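Local atomic coordinates of peptide ABC transporter permease (Staphylococcus hominis, PDB entry 6EXS), a protein that probably couples proton movement to uptake of peptides across the bacterial membrane, and binds the thioalcohol-conjugated peptide that is a precursor of human axillary malodour. Residues 39-42 and 43-47; 171-174 and 175-178; 301-304 and 305-308. All blocks are in the same frame, centred on the assembly; numbering follows the deposited sequence.

Contact 1: residues 39-42 and 43-47; sequences LIFY and MYFAI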
loop_
_atom_site.group_PDB
_atom_site.type_symbol
_atom_site.label_atom_id
_atom_site.label_comp_id
_atom_site.label_asym_id
_atom_site.label_seq_id
_atom_site.Cartn_x
_atom_site.Cartn_y
_atom_site.Cartn_z
ATOM N N LEU A 39 0.911 -15.170 -2.360
ATOM C CA LEU A 39 0.033 -15.389 -1.201
ATOM C C LEU A 39 -1.414 -15.732 -1.553
ATOM O O LEU A 39 -1.941 -16.676 -0.966
ATOM C CB LEU A 39 0.082 -14.224 -0.195
ATOM C CG LEU A 39 -0.284 -14.586 1.257
ATOM C CD1 LEU A 39 0.803 -15.427 1.923
ATOM C CD2 LEU A 39 -0.532 -13.331 2.084
ATOM N N ILE A 40 -2.043 -15.015 -2.505
ATOM C CA ILE A 40 -3.443 -15.267 -2.876
ATOM C C ILE A 40 -3.635 -16.699 -3.407
ATOM O O ILE A 40 -4.538 -17.386 -2.938
ATOM C CB ILE A 40 -4.050 -14.168 -3.816
ATOM C CG1 ILE A 40 -5.569 -14.410 -4.100
ATOM C CG2 ILE A 40 -3.246 -13.956 -5.126
ATOM C CD1 ILE A 40 -6.531 -14.262 -2.921
ATOM N N PHE A 41 -2.756 -17.166 -4.311
ATOM C CA PHE A 41 -2.825 -18.513 -4.881
ATOM C C PHE A 41 -2.467 -19.580 -3.866
ATOM O O PHE A 41 -3.181 -20.575 -3.771
ATOM C CB PHE A 41 -1.985 -18.620 -6.154
ATOM C CG PHE A 41 -2.336 -17.518 -7.118
ATOM C CD1 PHE A 41 -3.591 -17.469 -7.714
ATOM C CD2 PHE A 41 -1.444 -16.478 -7.362
ATOM C CE1 PHE A 41 -3.937 -16.416 -8.553
ATOM C CE2 PHE A 41 -1.784 -15.439 -8.219
ATOM C CZ PHE A 41 -3.034 -15.400 -8.792
ATOM N N TYR A 42 -1.416 -19.340 -3.058
ATOM C CA TYR A 42 -0.994 -20.243 -1.990
ATOM C C TYR A 42 -2.149 -20.511 -1.002
ATOM O O TYR A 42 -2.323 -21.644 -0.580
ATOM C CB TYR A 42 0.209 -19.648 -1.251
ATOM C CG TYR A 42 0.663 -20.446 -0.050
ATOM C CD1 TYR A 42 1.050 -21.780 -0.179
ATOM C CD2 TYR A 42 0.759 -19.857 1.208
ATOM C CE1 TYR A 42 1.514 -22.507 0.915
ATOM C CE2 TYR A 42 1.227 -20.574 2.310
ATOM C CZ TYR A 42 1.601 -21.903 2.158
ATOM O OH TYR A 42 2.062 -22.623 3.235
ATOM N N MET A 43 -2.952 -19.479 -0.667
ATOM C CA MET A 43 -4.095 -19.611 0.239
ATOM C C MET A 43 -5.278 -20.430 -0.322
ATOM O O MET A 43 -5.712 -21.373 0.348
ATOM C CB MET A 43 -4.572 -18.235 0.716
ATOM C CG MET A 43 -3.609 -17.576 1.668
ATOM S SD MET A 43 -4.305 -16.117 2.447
ATOM C CE MET A 43 -4.167 -14.935 1.136
ATOM N N TYR A 44 -5.827 -20.064 -1.513
ATOM C CA TYR A 44 -7.016 -20.759 -2.013
ATOM C C TYR A 44 -6.719 -21.998 -2.872
ATOM O O TYR A 44 -7.642 -22.800 -3.080
ATOM C CB TYR A 44 -8.011 -19.811 -2.713
ATOM C CG TYR A 44 -7.765 -19.534 -4.179
ATOM C CD1 TYR A 44 -6.890 -18.533 -4.580
ATOM C CD2 TYR A 44 -8.489 -20.199 -5.168
ATOM C CE1 TYR A 44 -6.679 -18.252 -5.925
ATOM C CE2 TYR A 44 -8.307 -19.907 -6.519
ATOM C CZ TYR A 44 -7.392 -18.937 -6.892
ATOM O OH TYR A 44 -7.177 -18.636 -8.214
ATOM N N PHE A 45 -5.456 -22.204 -3.321
ATOM C CA PHE A 45 -5.140 -23.427 -4.072
ATOM C C PHE A 45 -5.310 -24.629 -3.126
ATOM O O PHE A 45 -5.040 -24.504 -1.924
ATOM C CB PHE A 45 -3.726 -23.409 -4.694
ATOM C CG PHE A 45 -3.516 -22.660 -6.004
ATOM C CD1 PHE A 45 -4.483 -21.782 -6.493
ATOM C CD2 PHE A 45 -2.334 -22.810 -6.729
ATOM C CE1 PHE A 45 -4.277 -21.083 -7.693
ATOM C CE2 PHE A 45 -2.134 -22.120 -7.933
ATOM C CZ PHE A 45 -3.108 -21.267 -8.408
ATOM N N ALA A 46 -5.813 -25.768 -3.659
ATOM C CA ALA A 46 -6.041 -26.996 -2.901
ATOM C C ALA A 46 -4.766 -27.535 -2.243
ATOM O O ALA A 46 -3.663 -27.216 -2.694
ATOM C CB ALA A 46 -6.650 -28.055 -3.808
ATOM N N ILE A 47 -4.923 -28.351 -1.172
ATOM C CA ILE A 47 -3.829 -28.988 -0.420
ATOM C C ILE A 47 -2.971 -29.855 -1.359
ATOM O O ILE A 47 -1.739 -29.819 -1.253
ATOM C CB ILE A 47 -4.349 -29.799 0.810
ATOM C CG1 ILE A 47 -5.343 -28.983 1.693
ATOM C CG2 ILE A 47 -3.199 -30.389 1.639
ATOM C CD1 ILE A 47 -4.746 -28.028 2.724
#
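The C-terminal turn of helix 16-44, a membrane helix of this POT-family transporter of the major facilitator superfamily, lets Phe41 meet both Tyr44 and Phe45 as the chain leaves the helix. Three successive i to i+4 backbone bonds finish it: Met43 N to Leu39 O, Tyr44 N to Ile40 O at 3.3 Å, and Phe45 N to Phe41 O at 2.8 Å; Phe45 is then the first residue outside helical geometry. On one flank the aromatic side chains of Phe41, Tyr44 and Phe45 run alongside one another. Methylene CB of Phe41 sits over one face of the Phe45 ring, 3.7 Å from its centroid and only 16° off the normal, a CH-pi contact. The two phenyl rings themselves meet obliquely, planes 51° apart and centroids 5.6 Å apart. Tyr44 swings its CG between its own backbone N and carbonyl carbon (chi1 86°), which brings ring atom CE1 within 3.7 Å of Phe41 CD1 and lays its hydroxyl at the edges of both phenyl rings, near their planes. Another flank is aliphatic: Met43 bends at its thioether and crosses Leu39, putting its terminal methyl rather than its sulfur against the leucine. Beyond the turn, Leu39, Ile40 and Met43 pack on helix 56-72, Phe41 and Tyr44 on Leu314, and Tyr42 turns its ring to Phe182 of helix 178-204. The Leu39-Met43 contact closes at 3.9 Å between CG and CE.

Contact 2: residues 171-174 and 175-178; sequences HFVD and IRNF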
loop_
_atom_site.group_PDB
_atom_site.type_symbol
_atom_site.label_atom_id
_atom_site.label_comp_id
_atom_site.label_asym_id
_atom_site.label_seq_id
_atom_site.Cartn_x
_atom_site.Cartn_y
_atom_site.Cartn_z
ATOM N N HIS A 171 7.466 -18.832 -11.767
ATOM C CA HIS A 171 7.997 -20.194 -11.875
ATOM C C HIS A 171 7.629 -21.047 -10.660
ATOM O O HIS A 171 7.190 -22.179 -10.838
ATOM C CB HIS A 171 9.526 -20.187 -12.078
ATOM C CG HIS A 171 10.154 -21.542 -11.926
ATOM N ND1 HIS A 171 9.927 -22.559 -12.854
ATOM C CD2 HIS A 171 10.940 -22.025 -10.934
ATOM C CE1 HIS A 171 10.589 -23.614 -12.405
ATOM N NE2 HIS A 171 11.214 -23.347 -11.254
ATOM N N PHE A 172 7.801 -20.500 -9.432
ATOM C CA PHE A 172 7.513 -21.209 -8.185
ATOM C C PHE A 172 6.036 -21.524 -8.010
ATOM O O PHE A 172 5.711 -22.569 -7.455
ATOM C CB PHE A 172 8.082 -20.460 -6.988
ATOM C CG PHE A 172 9.587 -20.439 -6.946
ATOM C CD1 PHE A 172 10.304 -19.454 -7.619
ATOM C CD2 PHE A 172 10.288 -21.385 -6.212
ATOM C CE1 PHE A 172 11.696 -19.428 -7.574
ATOM C CE2 PHE A 172 11.682 -21.348 -6.154
ATOM C CZ PHE A 172 12.378 -20.367 -6.836
ATOM N N VAL A 173 5.143 -20.644 -8.518
ATOM C CA VAL A 173 3.688 -20.859 -8.530
ATOM C C VAL A 173 3.403 -21.985 -9.544
ATOM O O VAL A 173 2.655 -22.910 -9.220
ATOM C CB VAL A 173 2.878 -19.573 -8.855
ATOM C CG1 VAL A 173 1.379 -19.805 -8.670
ATOM C CG2 VAL A 173 3.345 -18.392 -8.008
ATOM N N ASP A 174 4.039 -21.932 -10.742
ATOM C CA ASP A 174 3.887 -22.956 -11.792
ATOM C C ASP A 174 4.255 -24.373 -11.317
ATOM O O ASP A 174 3.476 -25.295 -11.541
ATOM C CB ASP A 174 4.692 -22.579 -13.053
ATOM C CG ASP A 174 4.103 -21.454 -13.888
ATOM O OD1 ASP A 174 2.895 -21.172 -13.739
ATOM O OD2 ASP A 174 4.840 -20.894 -14.734
ATOM N N ILE A 175 5.415 -24.545 -10.647
ATOM C CA ILE A 175 5.868 -25.845 -10.127
ATOM C C ILE A 175 5.273 -26.151 -8.736
ATOM O O ILE A 175 5.559 -27.212 -8.176
ATOM C CB ILE A 175 7.424 -26.019 -10.159
ATOM C CG1 ILE A 175 8.146 -25.025 -9.210
ATOM C CG2 ILE A 175 7.961 -25.953 -11.590
ATOM C CD1 ILE A 175 9.589 -25.366 -8.861
ATOM N N ARG A 176 4.449 -25.230 -8.190
ATOM C CA ARG A 176 3.759 -25.341 -6.887
ATOM C C ARG A 176 4.749 -25.430 -5.684
ATOM O O ARG A 176 4.453 -26.046 -4.659
ATOM C CB ARG A 176 2.714 -26.502 -6.877
ATOM C CG ARG A 176 1.696 -26.488 -8.025
ATOM C CD ARG A 176 0.655 -25.393 -7.876
ATOM N NE ARG A 176 -0.413 -25.509 -8.871
ATOM C CZ ARG A 176 -0.615 -24.660 -9.876
ATOM N NH1 ARG A 176 -1.622 -24.846 -10.715
ATOM N NH2 ARG A 176 0.172 -23.605 -10.034
ATOM N N ASN A 177 5.913 -24.780 -5.818
ATOM C CA ASN A 177 6.929 -24.719 -4.773
ATOM C C ASN A 177 6.778 -23.373 -4.079
ATOM O O ASN A 177 7.537 -22.442 -4.337
ATOM C CB ASN A 177 8.335 -24.920 -5.373
ATOM C CG ASN A 177 9.472 -25.044 -4.380
ATOM O OD1 ASN A 177 10.641 -24.961 -4.754
ATOM N ND2 ASN A 177 9.185 -25.235 -3.099
ATOM N N PHE A 178 5.752 -23.254 -3.238
ATOM C CA PHE A 178 5.463 -22.013 -2.519
ATOM C C PHE A 178 6.525 -21.725 -1.477
ATOM O O PHE A 178 7.095 -20.628 -1.498
ATOM C CB PHE A 178 4.037 -22.014 -1.944
ATOM C CG PHE A 178 2.957 -22.045 -3.008
ATOM C CD1 PHE A 178 2.670 -20.911 -3.771
ATOM C CD2 PHE A 178 2.240 -23.212 -3.264
ATOM C CE1 PHE A 178 1.677 -20.945 -4.760
ATOM C CE2 PHE A 178 1.249 -23.245 -4.258
ATOM C CZ PHE A 178 0.978 -22.114 -4.999
#
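Val173 O takes two donors from one residue, Arg176: the backbone N at 3.1 Å and the guanidinium NH2 at 2.7 Å. They come from opposite faces of the carbonyl plane, the backbone N standing 72° out of it, while the oxygen itself lies close to the plane of the guanidinium. A bend at chi2 (-73°) folds the arginine chain back over the turn and carries NH2 to this oxygen. Next to it, Ile175 N binds His171 O, the last i to i+4 bond here, and Asn177 N reaches Phe172 O at 2.8 Å. With Arg176 at positive phi, the backbone bonds from Asn177 N to Phe172 O and from Arg176 N to Val173 O make the Schellman motif that ends helix 147-174; Asn177 then occupies the N-cap position of helix 178-204, so two membrane helices are joined by a very short link. Side chains follow the turn. Ile175 lays CG1 over one face of the His171 imidazole, its CD1 3.5 Å from NE2, and the Phe172 ring presents its edge to the backbone O of Asn177. On the inner flank Val173 CG1 meets Phe178 CE1 at 4.1 Å. Farther out, Gln49 OE1 accepts from Arg176 NE and gives the guanidinium a second hold, while Asn50 ND2 binds Arg176 O. Asp174 is fixed by Gln170 at OD1 and by a salt bridge from OD2 to Arg329, and Met38 of helix 16-44 packs against Phe172, Val173 and Phe178.

Contact 3: residues 301-304 and 305-308; sequences IQEQ and GSNV. With C3H (2-[[(2~{R})-2-azanyl-3-[(3~{S})-3-methyl-1-oxidanyl-hexan-3-yl]sulfanyl-propanoyl]amino]ethanoic acid), chain O.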
loop_
_atom_site.group_PDB
_atom_site.type_symbol
_atom_site.label_atom_id
_atom_site.label_comp_id
_atom_site.label_asym_id
_atom_site.label_seq_id
_atom_site.Cartn_x
_atom_site.Cartn_y
_atom_site.Cartn_z
ATOM N N ILE A 301 -11.023 0.074 -5.804
ATOM C CA ILE A 301 -10.971 -0.575 -7.108
ATOM C C ILE A 301 -9.538 -0.989 -7.440
ATOM O O ILE A 301 -9.317 -2.152 -7.774
ATOM C CB ILE A 301 -11.655 0.274 -8.208
ATOM C CG1 ILE A 301 -13.190 0.325 -7.947
ATOM C CG2 ILE A 301 -11.344 -0.297 -9.610
ATOM C CD1 ILE A 301 -13.993 1.267 -8.830
ATOM N N GLN A 302 -8.564 -0.069 -7.287
ATOM C CA GLN A 302 -7.150 -0.370 -7.549
ATOM C C GLN A 302 -6.594 -1.550 -6.711
ATOM O O GLN A 302 -5.987 -2.450 -7.276
ATOM C CB GLN A 302 -6.280 0.888 -7.382
ATOM C CG GLN A 302 -4.911 0.803 -8.052
ATOM C CD GLN A 302 -3.885 0.019 -7.266
ATOM O OE1 GLN A 302 -3.915 -0.073 -6.044
ATOM N NE2 GLN A 302 -2.928 -0.545 -7.957
ATOM N N GLU A 303 -6.790 -1.549 -5.385
ATOM C CA GLU A 303 -6.270 -2.627 -4.534
ATOM C C GLU A 303 -6.987 -3.979 -4.733
ATOM O O GLU A 303 -6.537 -4.998 -4.192
ATOM C CB GLU A 303 -6.255 -2.218 -3.061
ATOM C CG GLU A 303 -5.252 -1.125 -2.721
ATOM C CD GLU A 303 -3.798 -1.535 -2.601
ATOM O OE1 GLU A 303 -3.465 -2.698 -2.929
ATOM O OE2 GLU A 303 -2.986 -0.683 -2.176
ATOM N N GLN A 304 -8.055 -3.999 -5.553
ATOM C CA GLN A 304 -8.775 -5.234 -5.852
ATOM C C GLN A 304 -8.146 -6.005 -7.001
ATOM O O GLN A 304 -8.539 -7.141 -7.250
ATOM C CB GLN A 304 -10.265 -4.986 -6.084
ATOM C CG GLN A 304 -11.099 -5.057 -4.817
ATOM C CD GLN A 304 -12.515 -4.606 -5.079
ATOM O OE1 GLN A 304 -13.185 -5.082 -6.006
ATOM N NE2 GLN A 304 -13.003 -3.672 -4.269
ATOM N N GLY A 305 -7.151 -5.420 -7.660
ATOM C CA GLY A 305 -6.425 -6.107 -8.719
ATOM C C GLY A 305 -5.494 -7.179 -8.181
ATOM O O GLY A 305 -4.958 -7.978 -8.957
ATOM N N SER A 306 -5.261 -7.185 -6.842
ATOM C CA SER A 306 -4.389 -8.149 -6.163
ATOM C C SER A 306 -5.129 -9.379 -5.651
ATOM O O SER A 306 -4.476 -10.363 -5.327
ATOM C CB SER A 306 -3.642 -7.481 -5.010
ATOM O OG SER A 306 -4.538 -6.907 -4.070
ATOM N N ASN A 307 -6.474 -9.331 -5.563
ATOM C CA ASN A 307 -7.271 -10.448 -5.031
ATOM C C ASN A 307 -8.582 -10.754 -5.785
ATOM O O ASN A 307 -9.129 -11.833 -5.599
ATOM C CB ASN A 307 -7.568 -10.216 -3.533
ATOM C CG ASN A 307 -8.382 -8.981 -3.207
ATOM O OD1 ASN A 307 -8.425 -8.000 -3.953
ATOM N ND2 ASN A 307 -9.014 -8.988 -2.059
ATOM N N VAL A 308 -9.099 -9.804 -6.592
ATOM C CA VAL A 308 -10.379 -9.959 -7.297
ATOM C C VAL A 308 -10.199 -10.089 -8.829
ATOM O O VAL A 308 -10.664 -11.080 -9.411
ATOM C CB VAL A 308 -11.388 -8.832 -6.900
ATOM C CG1 VAL A 308 -12.671 -8.891 -7.729
ATOM C CG2 VAL A 308 -11.708 -8.871 -5.404
HETATM O O2 C3H O . 3.715 -0.203 -4.851
HETATM C C11 C3H O . 3.559 0.151 -5.965
HETATM O O3 C3H O . 3.500 1.387 -6.318
HETATM C C10 C3H O . 3.343 -0.763 -7.135
HETATM N N1 C3H O . 2.715 -2.011 -6.776
HETATM C C9 C3H O . 1.400 -2.128 -6.702
HETATM O O1 C3H O . 0.693 -1.344 -6.087
HETATM C C8 C3H O . 0.748 -3.264 -7.420
HETATM N N C3H O . 1.759 -4.254 -7.767
HETATM C C7 C3H O . -0.296 -3.943 -6.533
HETATM S S C3H O . -2.039 -3.552 -6.843
HETATM C C3 C3H O . -2.602 -4.202 -8.506
HETATM C C4 C3H O . -2.562 -5.705 -8.405
HETATM C C5 C3H O . -1.688 -3.583 -9.571
HETATM C C6 C3H O . -1.805 -4.120 -10.980
HETATM O O C3H O . -0.621 -4.696 -11.425
HETATM C C2 C3H O . -4.027 -3.752 -8.813
HETATM C C1 C3H O . -4.184 -2.865 -10.037
HETATM C C C3H O . -5.622 -2.488 -10.264
#
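With OG flanked by its own N and C (chi1 58°), Ser306 donates to Glu303 O at 2.8 Å. Gln302, with CG anti to its backbone N (chi1 -161°) and a bend at chi2, instead carries its amide to the bound ligand, NE2 lying 3.3 Å from the ligand sulfur. Gly305 N binds Gln302 O from well above the carbonyl plane, and Val308 N closes on Gln304 O at 2.8 Å, where a weaker bond from Asn307 N also ends. These bonds carry the chain from helix 279-302 toward helix 309-316, and this connection lines one wall of the peptide pocket: Gly305, having no side chain, lies with its backbone directly against the ligand, its C 3.3 Å from the ligand's C4 methyl. Away from the ligand, Gln304 and Val308 run side by side, CG to CG2 3.9 Å. The buried amide of Gln304 is satisfied by Tyr379 and Tyr463 at OE1 and by Asn448 at NE2. Glu303 OE2 is held by Asn441, Asn307 ND2 by Met60 O, and Gly305 O by the hydroxyl of Tyr403, itself a pocket residue.

From the N terminus the three contacts follow in series, none nested or crossed, and each is a local turn at or near a helix end. Contact 1 ends helix 16-44; contact 2 closes the short link from helix 147-174 to helix 178-204; contact 3 connects helices 279-302 and 309-316. Contacts 1 and 2, centres about 11 Å apart, pack directly: Tyr42 meets Phe178, and Phe45 lies against Arg176, Val173 and Phe178. Contact 1 also reaches contact 3, where Ile40 CG2 lies 3.8 Å from Ser306 O. Contacts 2 and 3 remain about 12 Å apart at their nearest atoms, so the end of helix 16-44 bridges the 171-178 link and the 305-308 connection beside the ligand pocket.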